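Local coordinates for tail spike protein (Acinetobacter phage vB_AbaP_AS12, PDB 6EU4), which forms a trimeric phage tailspike that probably recognises and degrades the capsular polysaccharide of its Acinetobacter baumannii host, at residues V119-L124 and S194-Q199; V246-S249 and S254-F257; S371-V376 and G386-A391; S450-A453 and V458-Q461; L551-G554 and Y560-W563. All blocks are in the same frame, centred on the assembly; numbering follows the deposited sequence.

The contacts lie in series along the chain. Interactions 1 to 3 lie in a region of stacked parallel strands, consistent with the beta-helix common in phage tailspikes. Interaction 4 is an antiparallel hairpin joined to it through strand 450-455. Interaction 5 lies further along, in a mostly antiparallel sheet. Centre to centre, interactions 1 and 2 are about 17 Å apart, 2 and 3 about 22 Å, and 3 and 4 about 16 Å. Interactions 4 and 5 are about 30 Å apart, 1 and 5 about 80 Å. Interactions 1, 3 and 4 border the second subunit; 4 and 5 border the third. Interactions 1 to 3 are largely apolar; 4 and 5 centre on arginines.

Interaction 1 of 5, residues V119-L124 and S194-Q199; sequences VRLNGL and SGFTLQ
Leu121 and Phe196 carry this contact, with Leu124 and Thr197 adding a smaller one. One methyl of Leu121, CD1, sits over a face of the Phe196 ring. It is 3.7 Å from Phe196 CG and lies off the ring centre, toward the rim where the ring joins its CB. This is a CH-pi contact, with Leu121 CD1 4.0 Å from the ring centroid and 26° off the normal. Phe196 CG stands between its own backbone N and carbonyl carbon (chi1 59°). That torsion helps place the ring under the methyl. Beyond the turn at Asn122 and Gly123, Leu124 CD2 comes within 4.2 Å of Thr197 CG2, so two methyl groups meet. Thr197 OG1 is held separately: it accepts from Gln199 NE2 at 2.9 Å, in the amide plane, and bonds Leu225 O. The two segments do not pair as neighbouring strands. Strand 138-141 pairs with the strand of Leu121, and Ile139 touches both Leu121 and Phe196. Strand 148-151 pairs with strand 196-200. The contact therefore joins non-adjacent levels of the parallel-strand stack. Its chemistry is apolar, and implies cohesion by close packing of buried Leu121, Phe196 and Thr197.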
loop_
_atom_site.group_PDB
_atom_site.type_symbol
_atom_site.label_atom_id
_atom_site.label_comp_id
_atom_site.label_asym_id
_atom_site.label_seq_id
_atom_site.Cartn_x
_atom_site.Cartn_y
_atom_site.Cartn_z
ATOM N N VAL A 119 18.470 -25.476 -14.562
ATOM C CA VAL A 119 19.838 -25.072 -14.880
ATOM C C VAL A 119 20.435 -24.399 -13.658
ATOM O O VAL A 119 19.908 -23.383 -13.190
ATOM C CB VAL A 119 19.886 -24.121 -16.078
ATOM C CG1 VAL A 119 21.314 -23.650 -16.310
ATOM C CG2 VAL A 119 19.374 -24.815 -17.316
ATOM N N ARG A 120 21.552 -24.940 -13.175
ATOM C CA ARG A 120 22.317 -24.342 -12.094
ATOM C C ARG A 120 23.533 -23.606 -12.648
ATOM O O ARG A 120 24.293 -24.156 -13.455
ATOM C CB ARG A 120 22.758 -25.411 -11.097
ATOM C CG ARG A 120 21.607 -25.927 -10.229
ATOM C CD ARG A 120 21.285 -24.975 -9.057
ATOM N NE ARG A 120 22.305 -25.136 -8.021
ATOM C CZ ARG A 120 23.284 -24.274 -7.768
ATOM N NH1 ARG A 120 23.381 -23.119 -8.438
ATOM N NH2 ARG A 120 24.179 -24.570 -6.826
ATOM N N LEU A 121 23.716 -22.370 -12.207
ATOM C CA LEU A 121 24.879 -21.567 -12.571
ATOM C C LEU A 121 25.856 -21.547 -11.402
ATOM O O LEU A 121 25.487 -21.178 -10.284
ATOM C CB LEU A 121 24.450 -20.147 -12.943
ATOM C CG LEU A 121 23.420 -20.063 -14.080
ATOM C CD1 LEU A 121 23.070 -18.604 -14.405
ATOM C CD2 LEU A 121 23.872 -20.802 -15.344
ATOM N N ASN A 122 27.107 -21.928 -11.664
ATOM C CA ASN A 122 28.070 -22.195 -10.602
ATOM C C ASN A 122 29.303 -21.307 -10.658
ATOM O O ASN A 122 30.285 -21.570 -9.955
ATOM C CB ASN A 122 28.471 -23.658 -10.671
ATOM C CG ASN A 122 27.275 -24.560 -10.661
ATOM O OD1 ASN A 122 26.333 -24.335 -9.893
ATOM N ND2 ASN A 122 27.279 -25.564 -11.528
ATOM N N GLY A 123 29.269 -20.267 -11.471
ATOM C CA GLY A 123 30.375 -19.341 -11.586
ATOM C C GLY A 123 30.061 -18.407 -12.732
ATOM O O GLY A 123 28.906 -18.296 -13.139
ATOM N N LEU A 124 31.092 -17.745 -13.246
ATOM C CA LEU A 124 30.929 -16.831 -14.367
ATOM C C LEU A 124 31.239 -17.560 -15.665
ATOM O O LEU A 124 32.274 -18.236 -15.791
ATOM C CB LEU A 124 31.829 -15.616 -14.235
ATOM C CG LEU A 124 31.542 -14.773 -12.995
ATOM C CD1 LEU A 124 32.647 -13.721 -12.817
ATOM C CD2 LEU A 124 30.141 -14.154 -13.065
ATOM N N SER A 194 16.672 -16.973 -10.970
ATOM C CA SER A 194 17.120 -16.367 -9.722
ATOM C C SER A 194 18.621 -16.483 -9.511
ATOM O O SER A 194 19.221 -17.520 -9.809
ATOM C CB SER A 194 16.420 -16.983 -8.509
ATOM O OG SER A 194 16.672 -18.358 -8.414
ATOM N N GLY A 195 19.200 -15.424 -8.947
ATOM C CA GLY A 195 20.493 -15.544 -8.289
ATOM C C GLY A 195 21.704 -15.453 -9.184
ATOM O O GLY A 195 22.664 -16.227 -9.008
ATOM N N PHE A 196 21.704 -14.528 -10.146
ATOM C CA PHE A 196 22.861 -14.410 -11.028
ATOM C C PHE A 196 22.908 -13.023 -11.650
ATOM O O PHE A 196 21.984 -12.217 -11.508
ATOM C CB PHE A 196 22.861 -15.494 -12.112
ATOM C CG PHE A 196 21.653 -15.489 -13.004
ATOM C CD1 PHE A 196 21.621 -14.701 -14.132
ATOM C CD2 PHE A 196 20.565 -16.315 -12.732
ATOM C CE1 PHE A 196 20.520 -14.716 -14.971
ATOM C CE2 PHE A 196 19.466 -16.334 -13.559
ATOM C CZ PHE A 196 19.445 -15.533 -14.688
ATOM N N THR A 197 24.022 -12.744 -12.329
ATOM C CA THR A 197 24.249 -11.455 -12.950
ATOM C C THR A 197 24.394 -11.607 -14.463
ATOM O O THR A 197 24.789 -12.662 -14.969
ATOM C CB THR A 197 25.497 -10.783 -12.350
ATOM O OG1 THR A 197 25.675 -9.485 -12.923
ATOM C CG2 THR A 197 26.764 -11.626 -12.633
ATOM N N LEU A 198 24.038 -10.537 -15.171
ATOM C CA LEU A 198 24.196 -10.408 -16.619
ATOM C C LEU A 198 24.990 -9.132 -16.840
ATOM O O LEU A 198 24.503 -8.044 -16.509
ATOM C CB LEU A 198 22.839 -10.297 -17.327
ATOM C CG LEU A 198 21.847 -11.433 -17.116
ATOM C CD1 LEU A 198 20.480 -11.061 -17.680
ATOM C CD2 LEU A 198 22.373 -12.677 -17.776
ATOM N N GLN A 199 26.203 -9.244 -17.369
ATOM C CA GLN A 199 27.037 -8.064 -17.560
ATOM C C GLN A 199 27.758 -8.118 -18.894
ATOM O O GLN A 199 28.139 -9.190 -19.367
ATOM C CB GLN A 199 28.090 -7.933 -16.441
ATOM C CG GLN A 199 27.490 -7.905 -15.052
ATOM C CD GLN A 199 28.523 -7.653 -13.973
ATOM O OE1 GLN A 199 29.609 -7.111 -14.241
ATOM N NE2 GLN A 199 28.201 -8.053 -12.745
#

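Interaction 2 of 5, residues V246-S249 and S254-F257; sequences VQAS and SFIF
The backbones of Ala248 and Ser254 come close where the chain turns a corner at Ser254, their CA atoms 5.0 Å apart, and strands 247-249 and 255-257 lie on different faces of the fold. Ser254 OG donates a hydrogen bond of 3.0 Å to Ala248 O. The hydroxyl stands above the carbonyl plane, 37° out of it, so it does not use a lone-pair direction. Ser254 OG lies anti to its carbonyl carbon (chi1 -65°), which brings it back toward strand 247-249. The second link is apolar. Ala248 CB rests over a face of the Phe255 ring, 3.8 Å from the centroid and 15° off the normal, a CH-pi contact. Its nearest ring atom is Phe255 CZ, at 3.7 Å. Val246 meets the far part of the same ring: its CG1 is 4.1 Å from Phe255 CE1. Val246 O lies at the ring edge, in plane, 3.8 Å from Phe255 CZ. Trp286 stacks with the Phe255 ring, and Ile233 touches both Val246 and Phe255. The corner is thus closed in two ways. A buried hydroxyl is satisfied by a main-chain carbonyl, while the Ala248 methyl packs on the face of the Phe255 ring inside the parallel-strand stack.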
loop_
_atom_site.group_PDB
_atom_site.type_symbol
_atom_site.label_atom_id
_atom_site.label_comp_id
_atom_site.label_asym_id
_atom_site.label_seq_id
_atom_site.Cartn_x
_atom_site.Cartn_y
_atom_site.Cartn_z
ATOM N N VAL A 246 15.703 -7.325 -8.072
ATOM C CA VAL A 246 16.284 -7.172 -9.398
ATOM C C VAL A 246 16.891 -5.782 -9.474
ATOM O O VAL A 246 16.231 -4.778 -9.160
ATOM C CB VAL A 246 15.234 -7.400 -10.498
ATOM C CG1 VAL A 246 15.815 -7.110 -11.871
ATOM C CG2 VAL A 246 14.739 -8.828 -10.428
ATOM N N GLN A 247 18.148 -5.724 -9.893
ATOM C CA GLN A 247 18.869 -4.471 -10.018
ATOM C C GLN A 247 19.220 -4.292 -11.483
ATOM O O GLN A 247 19.769 -5.212 -12.105
ATOM C CB GLN A 247 20.144 -4.468 -9.178
ATOM C CG GLN A 247 21.017 -3.247 -9.426
ATOM C CD GLN A 247 22.268 -3.194 -8.557
ATOM O OE1 GLN A 247 22.485 -4.031 -7.684
ATOM N NE2 GLN A 247 23.117 -2.203 -8.822
ATOM N N ALA A 248 18.900 -3.129 -12.027
ATOM C CA ALA A 248 19.260 -2.794 -13.397
ATOM C C ALA A 248 20.143 -1.550 -13.366
ATOM O O ALA A 248 19.664 -0.430 -13.144
ATOM C CB ALA A 248 18.019 -2.587 -14.258
ATOM N N SER A 249 21.435 -1.772 -13.579
ATOM C CA SER A 249 22.416 -0.702 -13.662
ATOM C C SER A 249 22.737 -0.488 -15.136
ATOM O O SER A 249 23.213 -1.401 -15.810
ATOM C CB SER A 249 23.664 -1.050 -12.853
ATOM O OG SER A 249 23.331 -1.308 -11.490
ATOM N N SER A 254 17.406 2.131 -17.117
ATOM C CA SER A 254 17.523 0.929 -16.293
ATOM C C SER A 254 16.418 -0.074 -16.609
ATOM O O SER A 254 16.700 -1.205 -17.007
ATOM C CB SER A 254 17.524 1.293 -14.811
ATOM O OG SER A 254 18.679 2.057 -14.497
ATOM N N PHE A 255 15.157 0.332 -16.451
ATOM C CA PHE A 255 14.000 -0.535 -16.670
ATOM C C PHE A 255 13.122 0.082 -17.762
ATOM O O PHE A 255 12.751 1.258 -17.667
ATOM C CB PHE A 255 13.161 -0.667 -15.395
ATOM C CG PHE A 255 13.826 -1.411 -14.265
ATOM C CD1 PHE A 255 13.717 -2.783 -14.163
ATOM C CD2 PHE A 255 14.500 -0.723 -13.267
ATOM C CE1 PHE A 255 14.295 -3.465 -13.086
ATOM C CE2 PHE A 255 15.085 -1.398 -12.206
ATOM C CZ PHE A 255 14.982 -2.762 -12.110
ATOM N N ILE A 256 12.801 -0.696 -18.790
ATOM C CA ILE A 256 11.953 -0.257 -19.897
ATOM C C ILE A 256 10.841 -1.282 -20.058
ATOM O O ILE A 256 11.120 -2.456 -20.335
ATOM C CB ILE A 256 12.729 -0.141 -21.227
ATOM C CG1 ILE A 256 13.943 0.785 -21.097
ATOM C CG2 ILE A 256 11.795 0.286 -22.350
ATOM C CD1 ILE A 256 14.960 0.491 -22.198
ATOM N N PHE A 257 9.586 -0.842 -19.881
ATOM C CA PHE A 257 8.417 -1.685 -20.097
ATOM C C PHE A 257 7.473 -0.971 -21.059
ATOM O O PHE A 257 7.334 0.256 -21.026
ATOM C CB PHE A 257 7.717 -2.010 -18.775
ATOM C CG PHE A 257 8.452 -3.019 -17.936
ATOM C CD1 PHE A 257 9.461 -2.622 -17.085
ATOM C CD2 PHE A 257 8.117 -4.366 -18.001
ATOM C CE1 PHE A 257 10.161 -3.551 -16.323
ATOM C CE2 PHE A 257 8.790 -5.300 -17.230
ATOM C CZ PHE A 257 9.824 -4.892 -16.392
#

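Interaction 3 of 5, residues S371-V376 and G386-A391; sequences SMFCVV and GSFGFA
Met372 and Phe390 meet through side chains whose CG atoms both lie anti to the carbonyl carbon (chi1 -73° and -57°). The Met372 chain, a selenomethionine in which selenium replaces the sulfur, bends at chi2 and chi3, so that CG lies over the ring while the chain end turns away. Its CG sits over the centre of one face of Phe390, 3.6 Å from the centroid, as a CH-pi contact. Met372 SE is 3.5 Å from Phe390 CE1 and sits obliquely to the ring, a Met-aromatic contact. The opposite face of Phe390 receives CB of Phe388, so the ring is sandwiched. Phe373 joins the cluster from the same turn as Met372. Its CE2 approaches the edge of Phe390, 3.7 Å from Phe390 CZ. The edge of Phe373 also points at the face of Phe388: this is a T-shaped pair with centroids 5.8 Å apart and planes at 84°. Gly389, at the centre of an inverse gamma turn, separates the two phenylalanines. Phe337 meets the Phe373 ring, Phe350 meets Phe388, and Leu406 touches both Phe373 and Phe390. The contact bridges two sides of the parallel-strand stack across its interior. Its chemistry implies a buried hydrophobic core held by apolar ring faces, ring edges and a Met-aromatic contact.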
loop_
_atom_site.group_PDB
_atom_site.type_symbol
_atom_site.label_atom_id
_atom_site.label_comp_id
_atom_site.label_asym_id
_atom_site.label_seq_id
_atom_site.Cartn_x
_atom_site.Cartn_y
_atom_site.Cartn_z
ATOM N N SER A 371 9.575 21.062 -13.999
ATOM C CA SER A 371 8.757 20.720 -12.853
ATOM C C SER A 371 9.162 19.366 -12.290
ATOM O O SER A 371 9.504 18.443 -13.034
ATOM C CB SER A 371 7.264 20.708 -13.220
ATOM O OG SER A 371 6.962 19.795 -14.268
HETATM N N MSE A 372 9.089 19.225 -10.974
HETATM C CA MSE A 372 9.396 17.923 -10.397
HETATM C C MSE A 372 8.322 16.897 -10.748
HETATM O O MSE A 372 8.652 15.760 -11.112
HETATM C CB MSE A 372 9.577 18.009 -8.885
HETATM C CG MSE A 372 10.877 18.688 -8.475
HETATM SE SE MSE A 372 12.493 17.676 -9.015
HETATM C CE MSE A 372 12.839 18.511 -10.754
ATOM N N PHE A 373 7.051 17.308 -10.676
ATOM C CA PHE A 373 5.919 16.478 -11.083
ATOM C C PHE A 373 5.298 17.142 -12.291
ATOM O O PHE A 373 4.678 18.202 -12.167
ATOM C CB PHE A 373 4.914 16.314 -9.939
ATOM C CG PHE A 373 5.497 15.611 -8.762
ATOM C CD1 PHE A 373 5.519 14.218 -8.707
ATOM C CD2 PHE A 373 6.083 16.325 -7.728
ATOM C CE1 PHE A 373 6.105 13.563 -7.643
ATOM C CE2 PHE A 373 6.665 15.657 -6.650
ATOM C CZ PHE A 373 6.676 14.278 -6.616
ATOM N N CYS A 374 5.522 16.558 -13.465
ATOM C CA CYS A 374 4.942 17.040 -14.714
ATOM C C CYS A 374 3.738 16.137 -14.986
ATOM O O CYS A 374 3.894 14.983 -15.385
ATOM C CB CYS A 374 5.975 16.994 -15.831
ATOM S SG CYS A 374 5.376 17.639 -17.397
ATOM N N VAL A 375 2.537 16.661 -14.749
ATOM C CA VAL A 375 1.318 15.864 -14.603
ATOM C C VAL A 375 0.378 16.286 -15.720
ATOM O O VAL A 375 -0.316 17.307 -15.603
ATOM C CB VAL A 375 0.681 16.065 -13.223
ATOM C CG1 VAL A 375 -0.497 15.128 -13.018
ATOM C CG2 VAL A 375 1.700 15.844 -12.117
ATOM N N VAL A 376 0.332 15.506 -16.812
ATOM C CA VAL A 376 -0.302 15.944 -18.043
ATOM C C VAL A 376 -1.258 14.883 -18.602
ATOM O O VAL A 376 -1.167 13.695 -18.291
ATOM C CB VAL A 376 0.759 16.332 -19.103
ATOM C CG1 VAL A 376 1.755 17.318 -18.516
ATOM C CG2 VAL A 376 1.485 15.072 -19.671
ATOM N N GLY A 386 5.239 11.078 2.591
ATOM C CA GLY A 386 6.529 11.114 1.945
ATOM C C GLY A 386 7.341 12.345 2.309
ATOM O O GLY A 386 6.851 13.334 2.871
ATOM N N SER A 387 8.619 12.235 1.976
ATOM C CA SER A 387 9.589 13.303 2.162
ATOM C C SER A 387 10.394 13.412 0.877
ATOM O O SER A 387 10.935 12.415 0.384
ATOM C CB SER A 387 10.509 13.037 3.360
ATOM O OG SER A 387 11.308 11.902 3.143
ATOM N N PHE A 388 10.445 14.615 0.321
ATOM C CA PHE A 388 11.056 14.844 -0.996
ATOM C C PHE A 388 12.161 15.880 -0.892
ATOM O O PHE A 388 11.891 17.076 -0.699
ATOM C CB PHE A 388 10.001 15.270 -2.000
ATOM C CG PHE A 388 8.990 14.198 -2.281
ATOM C CD1 PHE A 388 7.846 14.089 -1.504
ATOM C CD2 PHE A 388 9.208 13.270 -3.293
ATOM C CE1 PHE A 388 6.915 13.100 -1.762
ATOM C CE2 PHE A 388 8.304 12.273 -3.538
ATOM C CZ PHE A 388 7.155 12.172 -2.769
ATOM N N GLY A 389 13.393 15.411 -1.066
ATOM C CA GLY A 389 14.583 16.210 -0.871
ATOM C C GLY A 389 14.933 17.065 -2.075
ATOM O O GLY A 389 16.083 17.052 -2.527
ATOM N N PHE A 390 13.961 17.829 -2.592
ATOM C CA PHE A 390 14.234 18.779 -3.663
ATOM C C PHE A 390 15.093 19.901 -3.079
ATOM O O PHE A 390 14.671 20.578 -2.136
ATOM C CB PHE A 390 12.927 19.336 -4.222
ATOM C CG PHE A 390 11.973 18.273 -4.734
ATOM C CD1 PHE A 390 12.424 17.233 -5.536
ATOM C CD2 PHE A 390 10.635 18.332 -4.416
ATOM C CE1 PHE A 390 11.548 16.259 -5.993
ATOM C CE2 PHE A 390 9.753 17.383 -4.860
ATOM C CZ PHE A 390 10.194 16.332 -5.637
ATOM N N ALA A 391 16.303 20.085 -3.612
ATOM C CA ALA A 391 17.294 20.904 -2.917
ATOM C C ALA A 391 16.961 22.385 -2.952
ATOM O O ALA A 391 17.366 23.117 -2.036
ATOM C CB ALA A 391 18.687 20.677 -3.514
#

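Interaction 4 of 5, residues S450-A453 and V458-Q461; sequences SVDA and VRYQ
Arg459 grips Asp452 side-on in a two-bond salt bridge across a beta hairpin, strands 450-455 and 458-462. Arg459 NE donates to Asp452 OD1 at 2.7 Å, and Arg459 NH2 to Asp452 OD2 at 2.8 Å. Both oxygens use their syn lone pairs, and the carboxylate and guanidinium planes are nearly coplanar, 21° apart. The straight arginine chain, stretched out as far as NE, brings NE and NH2 alongside the carboxylate. Gln461 runs alongside Asp452 in the same direction. Its NE2 gives OD2 of Asp452 a second bond, 3.1 Å long, arriving from above the carboxylate plane. Three donors thus hold the carboxylate, which would probably favour its charged form.

The strands run antiparallel. Ala453 and Tyr460 form a hydrogen-bonded pair: Ala453 N to Tyr460 O and Tyr460 N to Ala453 O are both 2.9 Å. Asp452 and Gln461 form the adjoining non-hydrogen-bonded pair. Residues 458-461 also pair in parallel with a strand of the second subunit, so the hairpin carries the sheet across the interface. Phe466 touches Asp452 and Gln461, while Ile430 packs on Ala453 and Tyr460 from the other face. Tyr460 presents its ring edge to Ala453 O, with Tyr460 CD1 3.7 Å from that oxygen.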
loop_
_atom_site.group_PDB
_atom_site.type_symbol
_atom_site.label_atom_id
_atom_site.label_comp_id
_atom_site.label_asym_id
_atom_site.label_seq_id
_atom_site.Cartn_x
_atom_site.Cartn_y
_atom_site.Cartn_z
ATOM N N SER A 450 -7.056 20.075 -12.115
ATOM C CA SER A 450 -7.509 20.091 -10.737
ATOM C C SER A 450 -6.335 19.867 -9.795
ATOM O O SER A 450 -5.405 19.118 -10.103
ATOM C CB SER A 450 -8.567 19.013 -10.487
ATOM O OG SER A 450 -9.757 19.285 -11.257
ATOM N N VAL A 451 -6.418 20.505 -8.627
ATOM C CA VAL A 451 -5.414 20.349 -7.581
ATOM C C VAL A 451 -6.102 20.240 -6.229
ATOM O O VAL A 451 -7.157 20.834 -5.987
ATOM C CB VAL A 451 -4.397 21.510 -7.553
ATOM C CG1 VAL A 451 -3.579 21.555 -8.850
ATOM C CG2 VAL A 451 -5.095 22.840 -7.329
ATOM N N ASP A 452 -5.471 19.472 -5.335
ATOM C CA ASP A 452 -5.873 19.379 -3.927
ATOM C C ASP A 452 -4.554 19.233 -3.190
ATOM O O ASP A 452 -4.043 18.125 -3.036
ATOM C CB ASP A 452 -6.826 18.226 -3.658
ATOM C CG ASP A 452 -7.262 18.147 -2.209
ATOM O OD1 ASP A 452 -6.711 18.890 -1.376
ATOM O OD2 ASP A 452 -8.151 17.319 -1.905
ATOM N N ALA A 453 -3.972 20.366 -2.796
ATOM C CA ALA A 453 -2.579 20.378 -2.384
ATOM C C ALA A 453 -2.371 21.311 -1.206
ATOM O O ALA A 453 -2.753 22.489 -1.251
ATOM C CB ALA A 453 -1.655 20.807 -3.526
ATOM N N VAL A 458 -1.691 25.332 4.147
ATOM C CA VAL A 458 -3.009 25.706 3.641
ATOM C C VAL A 458 -3.395 24.759 2.518
ATOM O O VAL A 458 -2.612 24.539 1.589
ATOM C CB VAL A 458 -3.024 27.160 3.145
ATOM C CG1 VAL A 458 -4.401 27.549 2.570
ATOM C CG2 VAL A 458 -2.615 28.096 4.254
ATOM N N ARG A 459 -4.597 24.208 2.597
ATOM C CA ARG A 459 -5.074 23.269 1.595
ATOM C C ARG A 459 -5.751 24.056 0.482
ATOM O O ARG A 459 -6.705 24.798 0.734
ATOM C CB ARG A 459 -6.048 22.269 2.211
ATOM C CG ARG A 459 -6.464 21.167 1.262
ATOM C CD ARG A 459 -7.433 20.212 1.946
ATOM N NE ARG A 459 -7.710 19.027 1.157
ATOM C CZ ARG A 459 -8.344 17.956 1.627
ATOM N NH1 ARG A 459 -8.773 17.932 2.894
ATOM N NH2 ARG A 459 -8.561 16.909 0.838
ATOM N N TYR A 460 -5.252 23.898 -0.738
ATOM C CA TYR A 460 -5.819 24.532 -1.920
ATOM C C TYR A 460 -6.505 23.474 -2.763
ATOM O O TYR A 460 -5.874 22.494 -3.172
ATOM C CB TYR A 460 -4.727 25.237 -2.724
ATOM C CG TYR A 460 -4.115 26.383 -1.968
ATOM C CD1 TYR A 460 -3.023 26.186 -1.111
ATOM C CD2 TYR A 460 -4.650 27.664 -2.076
ATOM C CE1 TYR A 460 -2.476 27.238 -0.408
ATOM C CE2 TYR A 460 -4.105 28.721 -1.376
ATOM C CZ TYR A 460 -3.027 28.498 -0.538
ATOM O OH TYR A 460 -2.514 29.559 0.146
ATOM N N GLN A 461 -7.792 23.678 -3.026
ATOM C CA GLN A 461 -8.569 22.821 -3.907
ATOM C C GLN A 461 -9.143 23.663 -5.044
ATOM O O GLN A 461 -9.773 24.705 -4.800
ATOM C CB GLN A 461 -9.705 22.128 -3.139
ATOM C CG GLN A 461 -9.243 21.214 -2.017
ATOM C CD GLN A 461 -10.399 20.599 -1.251
ATOM O OE1 GLN A 461 -11.294 21.301 -0.797
ATOM N NE2 GLN A 461 -10.388 19.286 -1.115
#

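Interaction 5 of 5, residues L551-G554 and Y560-W563; sequences LRTG and YASW
This contact is an arginine sandwich between two aromatic rings, where strand 547-554 meets the loop that leads to strand 564-565. Arg552 reaches from the strand between Tyr560 and Trp563. Its guanidinium lies flat on the Tyr560 ring, planes 8° apart, with Arg552 CZ 3.9 Å from the centroid. This is a stacked cation-pi contact. The indole of Trp563 takes the opposite face, and Arg552 NE is 3.2 Å from Trp563 CZ2. The aliphatic part of the arginine also uses the indole: Arg552 CG lies over the six-membered ring, 3.6 Å from its centroid, a CH-pi contact. An extended chain from CG to NE carries the head group out between the rings.

The edge of the guanidinium is used as well. Arg552 NH1 donates to a water at 3.0 Å, and this water donates to Ala561 O at 2.7 Å. Arg552 NH2 is hydrogen-bonded to Gln537 OE1 and Thr488 OG1, and Trp563 NE1 to Gly512 O, so both groups are fixed in rotation. Ala561 N donates to Thr553 O at 2.8 Å. The third subunit borders the loop, with its Arg570 bonded to Trp563 O. The whole is an arginine sandwiched between two aromatic rings, cation-pi on the Tyr560 side, which joins loop 560-563 to strand 547-554 of a mostly antiparallel sheet.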
loop_
_atom_site.group_PDB
_atom_site.type_symbol
_atom_site.label_atom_id
_atom_site.label_comp_id
_atom_site.label_asym_id
_atom_site.label_seq_id
_atom_site.Cartn_x
_atom_site.Cartn_y
_atom_site.Cartn_z
ATOM N N LEU A 551 -22.151 47.346 6.099
ATOM C CA LEU A 551 -22.252 46.539 4.892
ATOM C C LEU A 551 -21.719 47.307 3.689
ATOM O O LEU A 551 -21.936 48.512 3.568
ATOM C CB LEU A 551 -23.700 46.142 4.611
ATOM C CG LEU A 551 -24.374 45.238 5.649
ATOM C CD1 LEU A 551 -25.832 45.005 5.277
ATOM C CD2 LEU A 551 -23.676 43.899 5.768
ATOM N N ARG A 552 -21.063 46.597 2.777
ATOM C CA ARG A 552 -20.792 47.163 1.458
ATOM C C ARG A 552 -20.742 46.041 0.429
ATOM O O ARG A 552 -20.618 44.869 0.769
ATOM C CB ARG A 552 -19.494 47.972 1.433
ATOM C CG ARG A 552 -18.194 47.146 1.602
ATOM C CD ARG A 552 -16.965 48.005 1.293
ATOM N NE ARG A 552 -15.739 47.264 1.550
ATOM C CZ ARG A 552 -14.512 47.761 1.422
ATOM N NH1 ARG A 552 -14.309 49.012 1.014
ATOM N NH2 ARG A 552 -13.474 46.994 1.706
ATOM N N THR A 553 -20.879 46.418 -0.842
ATOM C CA THR A 553 -20.848 45.474 -1.947
ATOM C C THR A 553 -19.875 45.951 -3.005
ATOM O O THR A 553 -19.595 47.145 -3.132
ATOM C CB THR A 553 -22.226 45.306 -2.597
ATOM O OG1 THR A 553 -22.717 46.582 -2.991
ATOM C CG2 THR A 553 -23.207 44.653 -1.635
ATOM N N GLY A 554 -19.403 44.988 -3.788
ATOM C CA GLY A 554 -18.582 45.262 -4.952
ATOM C C GLY A 554 -19.099 44.512 -6.158
ATOM O O GLY A 554 -19.177 43.281 -6.155
ATOM N N TYR A 560 -15.440 48.654 -4.921
ATOM C CA TYR A 560 -16.415 48.584 -3.843
ATOM C C TYR A 560 -17.222 49.872 -3.761
ATOM O O TYR A 560 -16.697 50.984 -3.923
ATOM C CB TYR A 560 -15.727 48.351 -2.500
ATOM C CG TYR A 560 -15.483 46.897 -2.116
ATOM C CD1 TYR A 560 -16.533 46.069 -1.736
ATOM C CD2 TYR A 560 -14.200 46.369 -2.108
ATOM C CE1 TYR A 560 -16.306 44.743 -1.347
ATOM C CE2 TYR A 560 -13.962 45.047 -1.723
ATOM C CZ TYR A 560 -15.008 44.243 -1.351
ATOM O OH TYR A 560 -14.758 42.937 -0.989
ATOM N N ALA A 561 -18.507 49.711 -3.490
ATOM C CA ALA A 561 -19.372 50.824 -3.147
ATOM C C ALA A 561 -19.105 51.280 -1.709
ATOM O O ALA A 561 -18.423 50.606 -0.927
ATOM C CB ALA A 561 -20.831 50.423 -3.311
ATOM N N SER A 562 -19.644 52.455 -1.374
ATOM C CA SER A 562 -19.434 53.039 -0.050
ATOM C C SER A 562 -19.971 52.137 1.058
ATOM O O SER A 562 -20.968 51.426 0.895
ATOM C CB SER A 562 -20.112 54.406 0.042
ATOM O OG SER A 562 -19.620 55.291 -0.951
ATOM N N TRP A 563 -19.307 52.190 2.211
ATOM C CA TRP A 563 -19.785 51.481 3.393
ATOM C C TRP A 563 -21.108 52.067 3.892
ATOM O O TRP A 563 -21.319 53.286 3.864
ATOM C CB TRP A 563 -18.759 51.581 4.514
ATOM C CG TRP A 563 -17.581 50.670 4.437
ATOM C CD1 TRP A 563 -16.294 51.022 4.131
ATOM C CD2 TRP A 563 -17.557 49.271 4.722
ATOM N NE1 TRP A 563 -15.479 49.928 4.205
ATOM C CE2 TRP A 563 -16.223 48.837 4.565
ATOM C CE3 TRP A 563 -18.529 48.344 5.089
ATOM C CZ2 TRP A 563 -15.837 47.518 4.768
ATOM C CZ3 TRP A 563 -18.151 47.027 5.294
ATOM C CH2 TRP A 563 -16.800 46.626 5.125
HETATM O O HOH W 1 -16.144 51.222 0.335
#